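Local atomic coordinates of secretion protein Snm4 (Mycobacterium xenopi, PDB entry 7B7J), a protein that probably forms part of the ESX-5 type VII secretion pore complex of mycobacteria, to which this EccD5 fragment contributes a cytosolic ubiquitin-like domain. Residues P18-M26 / A33-P41. Residues are numbered along the deposited sequence; the frame is centred on the assembly and turned at random.
Sequences PQAAVVAIM and AVVLDAHAP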
loop_
_atom_site.group_PDB
_atom_site.type_symbol
_atom_site.label_atom_id
_atom_site.label_comp_id
_atom_site.label_asym_id
_atom_site.label_seq_id
_atom_site.Cartn_x
_atom_site.Cartn_y
_atom_site.Cartn_z
ATOM N N PRO A 18 -4.605 -11.014 -17.689
ATOM C CA PRO A 18 -5.114 -10.217 -16.517
ATOM C C PRO A 18 -4.504 -8.814 -16.581
ATOM O O PRO A 18 -3.289 -8.762 -16.777
ATOM C CB PRO A 18 -4.542 -10.848 -15.225
ATOM C CG PRO A 18 -3.285 -11.527 -15.792
ATOM C CD PRO A 18 -3.806 -12.115 -17.105
ATOM N N GLN A 19 -5.250 -7.747 -16.280
ATOM C CA GLN A 19 -4.656 -6.384 -16.281
ATOM C C GLN A 19 -3.846 -6.103 -15.013
ATOM O O GLN A 19 -4.224 -6.569 -13.936
ATOM C CB GLN A 19 -5.708 -5.307 -16.508
ATOM C CG GLN A 19 -5.399 -4.373 -17.662
ATOM C CD GLN A 19 -6.642 -3.652 -18.122
ATOM O OE1 GLN A 19 -7.733 -4.219 -18.170
ATOM N NE2 GLN A 19 -6.482 -2.385 -18.458
ATOM N N ALA A 20 -2.775 -5.331 -15.172
ATOM C CA ALA A 20 -1.901 -5.013 -14.031
ATOM C C ALA A 20 -1.676 -3.511 -13.934
ATOM O O ALA A 20 -1.960 -2.814 -14.901
ATOM C CB ALA A 20 -0.586 -5.707 -14.194
ATOM N N ALA A 21 -1.246 -3.054 -12.770
ATOM C CA ALA A 21 -0.874 -1.638 -12.576
ATOM C C ALA A 21 0.513 -1.708 -11.954
ATOM O O ALA A 21 0.736 -2.354 -10.912
ATOM C CB ALA A 21 -1.917 -0.957 -11.687
ATOM N N VAL A 22 1.420 -0.872 -12.438
ATOM C CA VAL A 22 2.751 -0.655 -11.854
ATOM C C VAL A 22 2.666 0.617 -10.953
ATOM O O VAL A 22 2.455 1.743 -11.485
ATOM C CB VAL A 22 3.715 -0.440 -13.042
ATOM C CG1 VAL A 22 5.140 -0.108 -12.469
ATOM C CG2 VAL A 22 3.733 -1.631 -13.971
ATOM N N VAL A 23 2.893 0.403 -9.645
ATOM C CA VAL A 23 2.662 1.446 -8.666
ATOM C C VAL A 23 3.931 1.625 -7.892
ATOM O O VAL A 23 4.544 0.648 -7.608
ATOM C CB VAL A 23 1.437 1.123 -7.880
ATOM C CG1 VAL A 23 0.182 0.747 -8.626
ATOM C CG2 VAL A 23 1.529 0.031 -6.948
ATOM N N ALA A 24 4.104 2.811 -7.409
ATOM C CA ALA A 24 5.162 3.129 -6.455
ATOM C C ALA A 24 4.557 3.188 -5.020
ATOM O O ALA A 24 3.550 3.907 -4.893
ATOM C CB ALA A 24 5.696 4.386 -6.862
ATOM N N ILE A 25 5.029 2.335 -4.134
ATOM C CA ILE A 25 4.607 2.302 -2.721
ATOM C C ILE A 25 5.620 3.007 -1.809
ATOM O O ILE A 25 6.838 2.645 -1.919
ATOM C CB ILE A 25 4.268 0.858 -2.247
ATOM C CG1 ILE A 25 3.331 0.212 -3.246
ATOM C CG2 ILE A 25 3.742 0.901 -0.866
ATOM C CD1 ILE A 25 1.952 0.764 -3.260
ATOM N N MET A 26 5.167 4.030 -1.079
ATOM C CA MET A 26 6.113 4.651 -0.145
ATOM C C MET A 26 5.870 3.962 1.202
ATOM O O MET A 26 4.705 4.056 1.736
ATOM C CB MET A 26 5.929 6.139 -0.108
ATOM C CG MET A 26 5.955 6.791 -1.385
ATOM S SD MET A 26 7.662 6.707 -2.076
ATOM C CE MET A 26 8.712 7.462 -0.901
ATOM N N ALA A 33 8.750 -0.391 -5.999
ATOM C CA ALA A 33 7.959 -0.535 -7.211
ATOM C C ALA A 33 7.306 -1.932 -7.127
ATOM O O ALA A 33 8.029 -2.963 -6.903
ATOM C CB ALA A 33 8.885 -0.485 -8.417
ATOM N N VAL A 34 6.027 -2.019 -7.448
ATOM C CA VAL A 34 5.355 -3.332 -7.554
ATOM C C VAL A 34 4.418 -3.377 -8.700
ATOM O O VAL A 34 3.836 -2.382 -8.983
ATOM C CB VAL A 34 4.553 -3.554 -6.230
ATOM C CG1 VAL A 34 5.437 -3.864 -5.034
ATOM C CG2 VAL A 34 3.661 -2.500 -5.847
ATOM N N VAL A 35 4.205 -4.531 -9.159
ATOM C CA VAL A 35 3.151 -4.921 -10.131
ATOM C C VAL A 35 2.006 -5.504 -9.380
ATOM O O VAL A 35 2.162 -6.580 -8.800
ATOM C CB VAL A 35 3.686 -5.774 -11.262
ATOM C CG1 VAL A 35 2.613 -6.007 -12.326
ATOM C CG2 VAL A 35 4.943 -5.271 -12.075
ATOM N N LEU A 36 0.865 -4.823 -9.472
ATOM C CA LEU A 36 -0.377 -5.255 -8.717
ATOM C C LEU A 36 -1.543 -5.597 -9.658
ATOM O O LEU A 36 -1.682 -5.020 -10.741
ATOM C CB LEU A 36 -0.818 -4.314 -7.709
ATOM C CG LEU A 36 0.170 -3.892 -6.666
ATOM C CD1 LEU A 36 -0.311 -2.721 -5.767
ATOM C CD2 LEU A 36 0.494 -5.094 -5.833
ATOM N N ASP A 37 -2.372 -6.543 -9.282
ATOM C CA ASP A 37 -3.638 -6.762 -10.035
ATOM C C ASP A 37 -4.410 -5.420 -10.038
ATOM O O ASP A 37 -4.789 -4.951 -8.983
ATOM C CB ASP A 37 -4.437 -7.876 -9.384
ATOM C CG ASP A 37 -5.735 -8.378 -10.027
ATOM O OD1 ASP A 37 -6.502 -7.639 -10.481
ATOM O OD2 ASP A 37 -5.971 -9.518 -9.796
ATOM N N ALA A 38 -4.810 -4.986 -11.224
ATOM C CA ALA A 38 -5.578 -3.707 -11.508
ATOM C C ALA A 38 -7.068 -3.851 -11.162
ATOM O O ALA A 38 -7.712 -2.757 -11.189
ATOM C CB ALA A 38 -5.422 -3.371 -13.016
ATOM N N HIS A 39 -7.548 -5.064 -10.937
ATOM C CA HIS A 39 -9.014 -5.334 -10.794
ATOM C C HIS A 39 -9.376 -5.843 -9.387
ATOM O O HIS A 39 -10.549 -5.950 -9.065
ATOM C CB HIS A 39 -9.606 -6.230 -11.882
ATOM C CG HIS A 39 -9.577 -5.448 -13.208
ATOM N ND1 HIS A 39 -10.171 -4.144 -13.307
ATOM C CD2 HIS A 39 -8.981 -5.681 -14.439
ATOM C CE1 HIS A 39 -9.803 -3.587 -14.474
ATOM N NE2 HIS A 39 -9.090 -4.512 -15.171
ATOM N N ALA A 40 -8.399 -6.237 -8.565
ATOM C CA ALA A 40 -8.815 -6.770 -7.249
ATOM C C ALA A 40 -9.213 -5.633 -6.338
ATOM O O ALA A 40 -8.540 -4.600 -6.354
ATOM C CB ALA A 40 -7.636 -7.493 -6.675
ATOM N N PRO A 41 -10.132 -5.864 -5.376
ATOM C CA PRO A 41 -10.346 -4.854 -4.347
ATOM C C PRO A 41 -9.099 -4.612 -3.546
ATOM O O PRO A 41 -8.394 -5.601 -3.174
ATOM C CB PRO A 41 -11.571 -5.398 -3.656
ATOM C CG PRO A 41 -11.818 -6.793 -4.012
ATOM C CD PRO A 41 -10.986 -7.042 -5.241
HETATM O O HOH W 1 -6.629 -8.145 -13.340
#
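Strands 20-26 and 33-37 pair as the two arms of an antiparallel beta hairpin, their axes approaching to 4.6 Å and their directions 150° apart. Reciprocal backbone bonds join Ala21 with Leu36 and Val23 with Val34, which makes these the hydrogen-bonded pairs; Val22 with Val35 and Ala24 with Ala33 are non-hydrogen-bonded. On the face bearing Val23, Val34 and Leu36 the packing is tight: Val23 CG2 meets Val34 CG2 at 3.5 Å, closer than usual van der Waals contact, and Leu36 CD1 also at 3.5 Å. Val23 sets CG2 between its backbone N and carbonyl carbon (chi1 -49°), and Val34 has the same rotamer, which turns the two methyls together. Ile25 CG1 extends this apolar row, reaching Val34 CG2 at 3.8 Å. On the face of Val22 and Val35 the CG2 methyls are only loosely apposed. Toward the end of the ladder Ala20 CB meets Val35 CG1 at 3.7 Å. Beyond it, Ala38 N donates to Gln19 O at 3.2 Å, from above the carbonyl plane and not on a lone pair. A water donates to both Gln19 O and Asp37 OD1, and OD1 also accepts from His39 N at 2.8 Å, closing an Asx turn. The Gln19 side chain brings OE1 to the edge of the His39 ring, in its plane; the bond from NE2 is weak at 3.3 Å though nearly straight, with amide and ring planes 72° apart. Leu89 touches Ala21 and Leu36, while Thr90 OG1 bonds Ala38 O. Within this ubiquitin-like sheet, strand 30-37 is outermost, and strand 20-27 lies between it and the parallel strand 99-107.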